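PDB 4TQJ: lectin 2 from Agrocybe aegerita, which specifically recognises and binds non-reducing terminal N-acetylglucosamine residues of glycans. Local coordinates for residues A80-S85 and P97-N103; V113-Y119 and L169-R174; T291-D297 and A309-G313; F356-L362 and A377-S383. The protein carries 1 engineered substitution. All coordinates share one frame; numbering follows the deposited sequence.

Contact 1 (A80-S85 and P97-N103)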
# COMPACT_ATOMS: atom_id res chain seq x y z
N ALA A 80 -28.96 -7.93 -12.57
CA ALA A 80 -29.57 -6.71 -13.10
C ALA A 80 -28.54 -5.68 -13.54
O ALA A 80 -28.88 -4.64 -14.10
CB ALA A 80 -30.52 -6.10 -12.09
N GLY A 81 -27.26 -5.96 -13.28
CA GLY A 81 -26.21 -5.05 -13.69
C GLY A 81 -24.95 -5.20 -12.86
O GLY A 81 -24.69 -6.26 -12.28
N VAL A 82 -24.17 -4.13 -12.81
CA VAL A 82 -22.89 -4.14 -12.13
C VAL A 82 -22.98 -3.38 -10.82
O VAL A 82 -23.49 -2.26 -10.78
CB VAL A 82 -21.82 -3.51 -13.03
CG1 VAL A 82 -20.46 -3.56 -12.36
CG2 VAL A 82 -21.80 -4.22 -14.39
N TYR A 83 -22.49 -4.01 -9.76
CA TYR A 83 -22.52 -3.43 -8.42
C TYR A 83 -21.10 -3.22 -7.92
O TYR A 83 -20.24 -4.09 -8.10
CB TYR A 83 -23.24 -4.38 -7.46
CG TYR A 83 -24.65 -4.72 -7.86
CD1 TYR A 83 -25.74 -4.05 -7.30
CD2 TYR A 83 -24.91 -5.73 -8.78
CE1 TYR A 83 -27.04 -4.36 -7.65
CE2 TYR A 83 -26.21 -6.05 -9.14
CZ TYR A 83 -27.27 -5.36 -8.57
OH TYR A 83 -28.57 -5.68 -8.92
N VAL A 84 -20.85 -2.09 -7.27
CA VAL A 84 -19.51 -1.75 -6.80
C VAL A 84 -19.48 -1.43 -5.31
O VAL A 84 -20.34 -0.70 -4.81
CB VAL A 84 -18.95 -0.52 -7.56
CG1 VAL A 84 -17.58 -0.12 -7.00
CG2 VAL A 84 -18.87 -0.78 -9.05
N SER A 85 -18.50 -1.98 -4.61
CA SER A 85 -18.21 -1.59 -3.23
C SER A 85 -16.91 -0.81 -3.19
O SER A 85 -15.82 -1.38 -3.31
CB SER A 85 -18.12 -2.80 -2.30
OG SER A 85 -19.41 -3.24 -1.90
N PRO A 97 -23.11 -2.52 -1.42
CA PRO A 97 -22.51 -1.94 -2.62
C PRO A 97 -23.53 -1.12 -3.40
O PRO A 97 -24.72 -1.21 -3.13
CB PRO A 97 -22.09 -3.18 -3.42
CG PRO A 97 -23.08 -4.22 -3.02
CD PRO A 97 -23.39 -3.96 -1.57
N LYS A 98 -23.06 -0.32 -4.36
CA LYS A 98 -23.95 0.51 -5.17
C LYS A 98 -24.01 0.01 -6.62
O LYS A 98 -22.98 -0.32 -7.20
CB LYS A 98 -23.47 1.96 -5.14
CG LYS A 98 -24.40 2.95 -5.83
CD LYS A 98 -23.83 4.36 -5.76
CE LYS A 98 -24.68 5.35 -6.54
NZ LYS A 98 -24.02 6.69 -6.63
N MET A 99 -25.21 -0.02 -7.19
CA MET A 99 -25.37 -0.45 -8.58
C MET A 99 -25.06 0.70 -9.53
O MET A 99 -25.77 1.70 -9.56
CB MET A 99 -26.79 -0.99 -8.83
CG MET A 99 -27.04 -1.41 -10.27
SD MET A 99 -28.76 -1.86 -10.56
CE MET A 99 -29.58 -0.37 -10.01
N VAL A 100 -24.00 0.54 -10.32
CA VAL A 100 -23.48 1.62 -11.14
C VAL A 100 -23.94 1.57 -12.60
O VAL A 100 -23.74 2.53 -13.34
CB VAL A 100 -21.93 1.65 -11.09
CG1 VAL A 100 -21.45 1.78 -9.67
CG2 VAL A 100 -21.35 0.39 -11.74
N ILE A 101 -24.56 0.46 -13.01
CA ILE A 101 -25.07 0.36 -14.38
C ILE A 101 -25.97 -0.85 -14.60
O ILE A 101 -25.72 -1.96 -14.10
CB ILE A 101 -23.92 0.38 -15.44
CG1 ILE A 101 -24.47 0.60 -16.85
CG2 ILE A 101 -23.10 -0.91 -15.40
CD1 ILE A 101 -23.41 0.89 -17.88
N ALA A 102 -27.04 -0.62 -15.37
CA ALA A 102 -27.99 -1.65 -15.71
C ALA A 102 -27.62 -2.36 -17.02
O ALA A 102 -28.42 -2.43 -17.95
CB ALA A 102 -29.40 -1.05 -15.80
N ASN A 103 -26.41 -2.89 -17.08
CA ASN A 103 -25.94 -3.65 -18.24
C ASN A 103 -24.91 -4.70 -17.80
O ASN A 103 -24.49 -4.70 -16.64
CB ASN A 103 -25.32 -2.72 -19.29
CG ASN A 103 -26.34 -1.81 -19.96
OD1 ASN A 103 -26.63 -0.72 -19.47
ND2 ASN A 103 -26.87 -2.24 -21.09

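Contact 2 (V113-Y119 and L169-R174)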
# COMPACT_ATOMS: atom_id res chain seq x y z
N VAL A 113 -21.85 -16.63 -18.55
CA VAL A 113 -20.49 -17.08 -18.28
C VAL A 113 -20.02 -18.10 -19.33
O VAL A 113 -18.82 -18.21 -19.62
CB VAL A 113 -20.38 -17.67 -16.85
CG1 VAL A 113 -19.12 -18.50 -16.67
CG2 VAL A 113 -20.47 -16.56 -15.81
N GLU A 114 -20.98 -18.83 -19.91
CA GLU A 114 -20.67 -19.86 -20.92
C GLU A 114 -20.39 -19.31 -22.33
O GLU A 114 -19.93 -20.04 -23.21
CB GLU A 114 -21.83 -20.86 -21.02
CG GLU A 114 -22.20 -21.53 -19.70
CD GLU A 114 -23.23 -20.74 -18.89
OE1 GLU A 114 -23.57 -19.59 -19.25
OE2 GLU A 114 -23.72 -21.29 -17.88
N LYS A 115 -20.69 -18.03 -22.56
CA LYS A 115 -20.61 -17.46 -23.90
C LYS A 115 -19.75 -16.20 -23.96
O LYS A 115 -19.12 -15.91 -24.98
CB LYS A 115 -22.01 -17.14 -24.42
CG LYS A 115 -23.01 -18.30 -24.32
CD LYS A 115 -24.40 -17.89 -24.82
CE LYS A 115 -24.40 -17.62 -26.32
NZ LYS A 115 -25.75 -17.24 -26.87
N HIS A 116 -19.73 -15.44 -22.87
CA HIS A 116 -19.14 -14.12 -22.88
C HIS A 116 -18.01 -13.94 -21.86
O HIS A 116 -17.87 -14.71 -20.91
CB HIS A 116 -20.24 -13.08 -22.63
CG HIS A 116 -21.48 -13.33 -23.41
ND1 HIS A 116 -22.68 -13.68 -22.82
CD2 HIS A 116 -21.72 -13.30 -24.75
CE1 HIS A 116 -23.60 -13.84 -23.76
NE2 HIS A 116 -23.04 -13.62 -24.93
N LEU A 117 -17.21 -12.90 -22.09
CA LEU A 117 -16.17 -12.48 -21.16
C LEU A 117 -16.45 -11.05 -20.74
O LEU A 117 -16.78 -10.22 -21.57
CB LEU A 117 -14.80 -12.51 -21.84
CG LEU A 117 -14.37 -13.89 -22.35
CD1 LEU A 117 -13.24 -13.78 -23.38
CD2 LEU A 117 -13.97 -14.75 -21.17
N ARG A 118 -16.29 -10.76 -19.45
CA ARG A 118 -16.40 -9.41 -18.93
C ARG A 118 -15.15 -9.05 -18.15
O ARG A 118 -14.76 -9.76 -17.23
CB ARG A 118 -17.66 -9.26 -18.07
CG ARG A 118 -18.93 -9.08 -18.90
CD ARG A 118 -20.22 -9.47 -18.15
NE ARG A 118 -20.32 -10.91 -17.93
CZ ARG A 118 -21.31 -11.50 -17.26
NH1 ARG A 118 -22.30 -10.77 -16.77
NH2 ARG A 118 -21.32 -12.82 -17.10
N TYR A 119 -14.52 -7.94 -18.52
CA TYR A 119 -13.27 -7.48 -17.91
C TYR A 119 -13.42 -6.04 -17.43
O TYR A 119 -14.32 -5.32 -17.87
CB TYR A 119 -12.15 -7.46 -18.94
CG TYR A 119 -11.71 -8.80 -19.50
CD1 TYR A 119 -11.64 -9.93 -18.70
CD2 TYR A 119 -11.32 -8.91 -20.83
CE1 TYR A 119 -11.21 -11.16 -19.24
CE2 TYR A 119 -10.89 -10.11 -21.36
CZ TYR A 119 -10.85 -11.23 -20.57
OH TYR A 119 -10.40 -12.42 -21.11
N LEU A 169 -15.61 -20.06 -26.15
CA LEU A 169 -14.76 -20.33 -25.01
C LEU A 169 -14.10 -21.70 -25.06
O LEU A 169 -13.04 -21.89 -24.48
CB LEU A 169 -15.53 -20.15 -23.71
CG LEU A 169 -15.89 -18.68 -23.52
CD1 LEU A 169 -17.06 -18.53 -22.57
CD2 LEU A 169 -14.66 -17.91 -23.04
N ASP A 170 -14.70 -22.64 -25.79
CA ASP A 170 -14.06 -23.95 -25.95
C ASP A 170 -13.07 -24.05 -27.11
O ASP A 170 -12.44 -25.09 -27.31
CB ASP A 170 -15.11 -25.09 -25.99
CG ASP A 170 -15.98 -25.06 -27.25
OD1 ASP A 170 -15.93 -24.09 -28.03
OD2 ASP A 170 -16.75 -26.03 -27.44
N ARG A 171 -12.89 -22.96 -27.85
CA ARG A 171 -12.03 -22.97 -29.03
C ARG A 171 -10.98 -21.86 -29.09
O ARG A 171 -9.89 -22.06 -29.62
CB ARG A 171 -12.90 -22.94 -30.29
CG ARG A 171 -13.75 -24.20 -30.49
CD ARG A 171 -14.65 -24.13 -31.72
NE ARG A 171 -13.91 -23.89 -32.95
CZ ARG A 171 -13.26 -24.82 -33.64
NH1 ARG A 171 -13.26 -26.08 -33.23
NH2 ARG A 171 -12.61 -24.49 -34.75
N HIS A 172 -11.31 -20.71 -28.52
CA HIS A 172 -10.57 -19.46 -28.75
C HIS A 172 -10.21 -18.75 -27.45
O HIS A 172 -10.78 -19.05 -26.40
CB HIS A 172 -11.43 -18.54 -29.63
CG HIS A 172 -12.02 -19.24 -30.82
ND1 HIS A 172 -13.37 -19.25 -31.08
CD2 HIS A 172 -11.45 -19.99 -31.78
CE1 HIS A 172 -13.61 -19.96 -32.17
NE2 HIS A 172 -12.45 -20.42 -32.61
N LEU A 173 -9.27 -17.81 -27.54
CA LEU A 173 -8.84 -17.03 -26.39
C LEU A 173 -8.91 -15.54 -26.71
O LEU A 173 -8.55 -15.12 -27.80
CB LEU A 173 -7.40 -17.38 -26.02
CG LEU A 173 -7.16 -18.84 -25.63
CD1 LEU A 173 -5.68 -19.15 -25.67
CD2 LEU A 173 -7.76 -19.14 -24.25
N ARG A 174 -9.37 -14.75 -25.75
CA ARG A 174 -9.44 -13.32 -25.96
C ARG A 174 -8.86 -12.59 -24.76
O ARG A 174 -9.37 -12.70 -23.66
CB ARG A 174 -10.89 -12.88 -26.24
CG ARG A 174 -11.35 -13.20 -27.68
CD ARG A 174 -12.87 -13.23 -27.79
NE ARG A 174 -13.41 -14.37 -27.05
CZ ARG A 174 -14.71 -14.63 -26.90
NH1 ARG A 174 -15.63 -13.83 -27.43
NH2 ARG A 174 -15.08 -15.69 -26.20
O HOH W 1 -18.52 -20.19 -25.87
O HOH W 2 -18.41 -13.79 -26.62
O HOH W 3 -17.40 -17.06 -26.70

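Contact 3 (T291-D297 and A309-G313)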
# COMPACT_ATOMS: atom_id res chain seq x y z
N THR A 291 12.75 -12.93 -11.83
CA THR A 291 14.08 -12.38 -11.62
C THR A 291 14.16 -10.85 -11.55
O THR A 291 15.25 -10.30 -11.44
CB THR A 291 15.05 -12.88 -12.68
OG1 THR A 291 14.58 -12.46 -13.96
CG2 THR A 291 15.15 -14.42 -12.62
N GLY A 292 13.02 -10.18 -11.60
CA GLY A 292 13.01 -8.74 -11.45
C GLY A 292 13.57 -7.97 -12.63
O GLY A 292 13.85 -6.78 -12.51
N ASN A 293 13.71 -8.62 -13.77
CA ASN A 293 14.21 -7.92 -14.95
C ASN A 293 13.15 -7.45 -15.94
O ASN A 293 13.48 -6.91 -16.99
CB ASN A 293 15.27 -8.75 -15.68
CG ASN A 293 14.72 -10.05 -16.25
OD1 ASN A 293 13.52 -10.35 -16.14
ND2 ASN A 293 15.61 -10.84 -16.88
N GLY A 294 11.87 -7.64 -15.60
CA GLY A 294 10.79 -7.22 -16.49
C GLY A 294 10.55 -8.17 -17.66
O GLY A 294 9.85 -7.83 -18.62
N ARG A 295 11.15 -9.35 -17.60
CA ARG A 295 10.95 -10.36 -18.64
C ARG A 295 10.24 -11.59 -18.08
O ARG A 295 10.57 -12.05 -17.00
CB ARG A 295 12.28 -10.79 -19.27
CG ARG A 295 12.81 -9.84 -20.32
CD ARG A 295 13.64 -8.72 -19.70
NE ARG A 295 14.49 -8.08 -20.71
CZ ARG A 295 15.25 -7.01 -20.49
NH1 ARG A 295 15.27 -6.44 -19.29
NH2 ARG A 295 15.98 -6.52 -21.48
N GLY A 296 9.26 -12.11 -18.81
CA GLY A 296 8.51 -13.25 -18.31
C GLY A 296 9.31 -14.55 -18.27
O GLY A 296 10.00 -14.89 -19.23
N ASP A 297 9.18 -15.27 -17.16
CA ASP A 297 9.77 -16.59 -16.99
C ASP A 297 8.65 -17.63 -16.96
O ASP A 297 7.50 -17.31 -16.64
CB ASP A 297 10.58 -16.64 -15.70
CG ASP A 297 11.64 -15.56 -15.67
OD1 ASP A 297 12.53 -15.62 -16.53
OD2 ASP A 297 11.55 -14.65 -14.81
N ALA A 309 11.70 -22.27 -16.10
CA ALA A 309 12.70 -21.96 -17.11
C ALA A 309 12.85 -20.45 -17.13
O ALA A 309 11.88 -19.73 -17.34
CB ALA A 309 12.30 -22.48 -18.48
N LEU A 310 14.06 -19.98 -16.89
CA LEU A 310 14.34 -18.55 -16.85
C LEU A 310 14.69 -17.97 -18.22
O LEU A 310 15.48 -18.54 -18.98
CB LEU A 310 15.46 -18.25 -15.86
CG LEU A 310 15.19 -18.62 -14.41
CD1 LEU A 310 16.43 -18.34 -13.57
CD2 LEU A 310 13.95 -17.87 -13.86
N ASN A 311 14.09 -16.81 -18.50
CA ASN A 311 14.32 -16.02 -19.70
C ASN A 311 15.72 -15.42 -19.64
O ASN A 311 16.11 -14.87 -18.61
CB ASN A 311 13.28 -14.90 -19.74
CG ASN A 311 13.21 -14.18 -21.07
OD1 ASN A 311 14.22 -13.96 -21.73
ND2 ASN A 311 11.99 -13.78 -21.46
N ASN A 312 16.48 -15.54 -20.72
CA ASN A 312 17.83 -14.98 -20.76
C ASN A 312 17.75 -13.45 -20.79
O ASN A 312 18.74 -12.75 -20.53
CB ASN A 312 18.62 -15.53 -21.97
CG ASN A 312 18.99 -17.00 -21.81
OD1 ASN A 312 19.45 -17.42 -20.75
ND2 ASN A 312 18.76 -17.80 -22.87
N GLY A 313 16.56 -12.94 -21.10
CA GLY A 313 16.32 -11.52 -21.17
C GLY A 313 15.91 -11.06 -22.56
O GLY A 313 15.52 -9.91 -22.75
O HOH W 4 14.35 -13.61 -16.56
O HOH W 5 16.06 -7.84 -24.62

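Contact 4 (F356-L362 and A377-S383)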
# COMPACT_ATOMS: atom_id res chain seq x y z
N PHE A 356 -3.09 -22.19 -1.75
CA PHE A 356 -4.17 -22.43 -0.80
C PHE A 356 -4.46 -23.93 -0.80
O PHE A 356 -5.12 -24.43 -1.70
CB PHE A 356 -5.44 -21.66 -1.19
CG PHE A 356 -5.27 -20.15 -1.25
CD1 PHE A 356 -4.10 -19.54 -0.82
CD2 PHE A 356 -6.29 -19.35 -1.73
CE1 PHE A 356 -3.95 -18.15 -0.88
CE2 PHE A 356 -6.14 -17.97 -1.81
CZ PHE A 356 -4.97 -17.37 -1.38
N GLY A 357 -3.94 -24.63 0.21
CA GLY A 357 -3.99 -26.09 0.24
C GLY A 357 -5.23 -26.69 0.88
O GLY A 357 -6.27 -26.05 0.97
N GLU A 358 -5.12 -27.95 1.30
CA GLU A 358 -6.26 -28.65 1.89
C GLU A 358 -6.68 -28.00 3.20
O GLU A 358 -7.86 -27.72 3.41
CB GLU A 358 -5.93 -30.13 2.12
CG GLU A 358 -7.13 -30.99 2.48
CD GLU A 358 -8.05 -31.28 1.31
OE1 GLU A 358 -7.82 -30.74 0.21
OE2 GLU A 358 -9.00 -32.05 1.48
N LYS A 359 -5.71 -27.76 4.07
CA LYS A 359 -5.98 -27.24 5.41
C LYS A 359 -5.10 -26.04 5.76
O LYS A 359 -5.28 -25.40 6.80
CB LYS A 359 -5.74 -28.34 6.45
CG LYS A 359 -6.23 -29.72 6.02
CD LYS A 359 -7.70 -29.72 5.60
CE LYS A 359 -8.64 -29.90 6.79
NZ LYS A 359 -8.35 -31.17 7.54
N GLU A 360 -4.13 -25.75 4.89
CA GLU A 360 -3.18 -24.67 5.12
C GLU A 360 -2.92 -23.86 3.85
O GLU A 360 -2.96 -24.39 2.74
CB GLU A 360 -1.84 -25.23 5.60
CG GLU A 360 -1.78 -25.60 7.06
CD GLU A 360 -0.37 -25.94 7.48
OE1 GLU A 360 0.16 -26.96 6.99
OE2 GLU A 360 0.22 -25.17 8.28
N THR A 361 -2.63 -22.58 4.04
CA THR A 361 -2.09 -21.74 2.97
C THR A 361 -0.57 -21.65 3.13
O THR A 361 -0.08 -21.16 4.14
CB THR A 361 -2.69 -20.33 3.03
OG1 THR A 361 -4.06 -20.38 2.59
CG2 THR A 361 -1.90 -19.37 2.14
N LEU A 362 0.15 -22.16 2.14
CA LEU A 362 1.61 -22.23 2.20
C LEU A 362 2.26 -21.26 1.23
O LEU A 362 1.66 -20.85 0.24
CB LEU A 362 2.08 -23.64 1.87
CG LEU A 362 1.47 -24.78 2.69
CD1 LEU A 362 2.12 -26.10 2.27
CD2 LEU A 362 1.67 -24.52 4.15
N ALA A 377 4.23 -22.32 6.49
CA ALA A 377 2.81 -22.18 6.75
C ALA A 377 2.52 -20.72 7.08
O ALA A 377 2.98 -20.21 8.09
CB ALA A 377 2.39 -23.07 7.92
N LEU A 378 1.76 -20.06 6.21
CA LEU A 378 1.44 -18.66 6.39
C LEU A 378 0.14 -18.48 7.20
O LEU A 378 0.07 -17.60 8.05
CB LEU A 378 1.34 -17.96 5.03
CG LEU A 378 0.73 -16.57 4.85
CD1 LEU A 378 1.56 -15.47 5.51
CD2 LEU A 378 0.59 -16.28 3.36
N THR A 379 -0.86 -19.31 6.92
CA THR A 379 -2.13 -19.26 7.66
C THR A 379 -3.07 -20.45 7.35
O THR A 379 -2.98 -21.06 6.28
CB THR A 379 -2.89 -17.94 7.41
OG1 THR A 379 -4.12 -17.94 8.14
CG2 THR A 379 -3.20 -17.76 5.93
N ASN A 380 -3.95 -20.79 8.29
CA ASN A 380 -4.98 -21.80 8.05
C ASN A 380 -6.08 -21.25 7.15
O ASN A 380 -6.80 -22.01 6.51
CB ASN A 380 -5.62 -22.28 9.35
CG ASN A 380 -4.70 -23.16 10.18
OD1 ASN A 380 -3.90 -23.92 9.64
ND2 ASN A 380 -4.81 -23.04 11.50
N ASP A 381 -6.20 -19.93 7.11
CA ASP A 381 -7.26 -19.28 6.35
C ASP A 381 -7.04 -19.40 4.84
O ASP A 381 -5.91 -19.56 4.37
CB ASP A 381 -7.37 -17.80 6.77
CG ASP A 381 -7.52 -17.63 8.28
OD1 ASP A 381 -8.36 -18.32 8.90
OD2 ASP A 381 -6.77 -16.81 8.86
N PHE A 382 -8.14 -19.31 4.09
CA PHE A 382 -8.18 -19.41 2.63
C PHE A 382 -7.98 -20.81 2.06
O PHE A 382 -8.25 -21.04 0.88
CB PHE A 382 -7.23 -18.40 1.95
CG PHE A 382 -7.55 -16.97 2.28
CD1 PHE A 382 -8.67 -16.35 1.76
CD2 PHE A 382 -6.74 -16.26 3.14
CE1 PHE A 382 -8.97 -15.04 2.07
CE2 PHE A 382 -7.03 -14.95 3.46
CZ PHE A 382 -8.14 -14.34 2.92
N SER A 383 -7.53 -21.74 2.89
CA SER A 383 -7.39 -23.14 2.47
C SER A 383 -8.75 -23.76 2.16
O SER A 383 -9.79 -23.30 2.64
CB SER A 383 -6.68 -23.96 3.54
OG SER A 383 -7.47 -24.04 4.71

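Contact 1 (A80-S85 and P97-N103)
Val-82 meets Val-100 and Ile-101 with both its backbone and its side chain. Its N donates to Ile-101 O (3.0 Å, in the carbonyl plane), and its O accepts from Val-100 N (2.9 Å). Ile-101 sets its CG2 beside Val-82 CG2 at 3.7 Å, and the two side chains point the same way. Val-84 crosses Val-100 at about a right angle, with Val-84 CG2 touching Val-100 CG1 at 3.7 Å. The methyl CG1 is brought there because it stands anti to the carbonyl carbon of Val-100 (chi1 -57°).

The other face of the ladder carries Tyr-83 and Met-99. Met-99 CB lies 3.6 Å from Tyr-83 CD1, and its CG sits above one ring face, offset toward the rim. The sulfur makes an oblique Met-aromatic contact, with Met-99 SD 4.8 Å from the centroid of the Tyr-83 ring.

These are the third and fourth strands, 82-85 and 98-101, of one four-stranded antiparallel blade of a beta-propeller. Their register shifts by one residue between Val-82 and Tyr-83, which is a beta bulge. Beyond it, Val-84 and Lys-98 form a regular hydrogen-bonded pair, with Val-84 N to Lys-98 O at 2.8 Å and Lys-98 N donating back to Val-84 O.

At the far end Pro-97 CB presses on Ser-85 OG at 3.1 Å. That hydroxyl is also hydrogen-bonded to Ala-94 O in the connecting loop. Further out, Val-82 packs on Val-75 and Phe-77 of strand 73-77. Pro-97 rests on Asn-46 and Phe-47, while Val-100 touches Phe-150 from another loop.

Contact 2 (V113-Y119 and L169-R174)
Leu-117 fits between Leu-169 and Arg-174, and this is the tight part of the contact. Its CD2 meets Leu-169 CD2 at 3.7 Å, and the two side chains slide past each other in opposite directions. Its other methyl, CD1, lies over one face of the Arg-174 guanidinium, 3.7 Å from Arg-174 NE. Leu-169 CD1 in turn reaches the backbone of the 113-119 segment, 3.3 Å from Glu-114 O. Tyr-119 adds the single direct hydrogen bond between the segments. Its OH donates to Arg-174 O at 2.8 Å, with the carbonyl oxygen at the ring edge and in the ring plane.

The other side is looser and filled by water. Water 1 bridges Glu-114 O and Leu-169 N. Waters 2 and 3 link Lys-115 O to Arg-174 NH1 and NH2, with water 3 lying 2.7 Å from Arg-174 NH2. The guanidinium edge is turned toward Lys-115 O, but that oxygen is 4.2 Å from Arg-174 NH2, so water fills the step. Arg-174 NH1 has a second partner in Phe-160 O, which helps to fix the group.

Strands 117-121 and 173-177 are the first strands of successive propeller blades, so this contact joins blade to blade. Leu-117 and Arg-174 both pack on Phe-134 of strand 130-134. Gln-7, near the N-terminal strand 4-5, touches Tyr-119 and Leu-169 and accepts from Arg-174 N.

Contact 3 (T291-D297 and A309-G313)
Asn-311 holds its CG anti to the backbone N (chi1 -168°), and this brings its amide to Gly-296. Arg-295 bends at chi2 (86°) and folds its chain over Gly-313. Both segments are loops of one propeller blade, within an FG-GAP-like repeat. The first precedes strand 297-301 and the second follows strand 306-309.

Asn-311 ND2 donates to Gly-296 O at 3.2 Å, and that oxygen lies in the amide plane. The same nitrogen is also hydrogen-bonded to Leu-235 O, in the loop after strand 230-233. Arg-295 NE donates to Gly-313 O at 2.9 Å; the bond is bent, and the oxygen sits somewhat out of the guanidinium plane. Its NH1 gives a straighter bond to Asn-293 O, which lies in that plane. The guanidinium is thus held at two of its nitrogens.

Two Asx turns stiffen the loops. Asn-293 OD1 accepts from Arg-295 N, and Asn-311 OD1 accepts from Gly-313 N. Apolar contact is slight: Thr-291 CG2 touches Leu-310 CD2 at 3.9 Å, and the same methyl of Leu-310 lies against the Asp-297 carboxylate.

Water 4 takes a bond from Asn-293 ND2 and lies close to Asp-297 OD1 and Asn-311 O. Asp-297 uses both its oxygens. OD2 accepts from Leu-290 N, and OD1 accepts from Asn-311 N at 2.8 Å, met nearly along the C-O axis with an N-H...O angle of 168°.

Contact 4 (F356-L362 and A377-S383)
Thr-361 is gripped by the 377-383 segment at N, O and OG1. Its N donates to Thr-379 O at 2.7 Å. Its O accepts from Leu-378 N at 3.0 Å and, weakly, from Thr-379 N. Its OG1, beside the backbone N (chi1 -73°), donates to Asp-381 O at 2.7 Å, in the carbonyl plane.

Ser-383 loses the next largest surface to the contact. Its CB fits into the bend of the 356-362 segment, 3.3 Å from Gly-357 O and 3.4 Å from Glu-360 N. Its OG donates to Asn-380 O at 2.8 Å, across the type II beta turn from Asn-380 to Ser-383, and is also hydrogen-bonded to Ser-385 OG.

Phe-382 puts its CB over the centre of the Phe-356 ring, 3.9 Å from the centroid, as a CH-pi contact. The two rings are near parallel (26°) but slid apart. Both also pack on Ile-21 of strand 20-25. Leu-378 packs on Val-36 of the second subunit.

Leu-378 and Thr-379 both face Thr-361. This is a classic beta bulge, here between the third and fourth strands, 361-364 and 376-379, of a propeller blade.

In the fold
The seven sheets form a beta-propeller, and the four contacts sample different levels of it. All four are partly buried; only contact 3 has no exposed residue among those touching. Contact 2 lies nearest the middle, its centre 13 Å from that of the chain. It joins the inner strands of two blades, largely through leucines, an arginine and water. Contacts 1 and 4 lie further out, each 22 Å from the chain centre. Both pair the third and fourth strands of a blade, so backbone bonds dominate, and both contain a bulge. Contact 4 adds a turn and reaches the second subunit. Contact 3, at 19 Å, holds two loops of one blade by polar side chains.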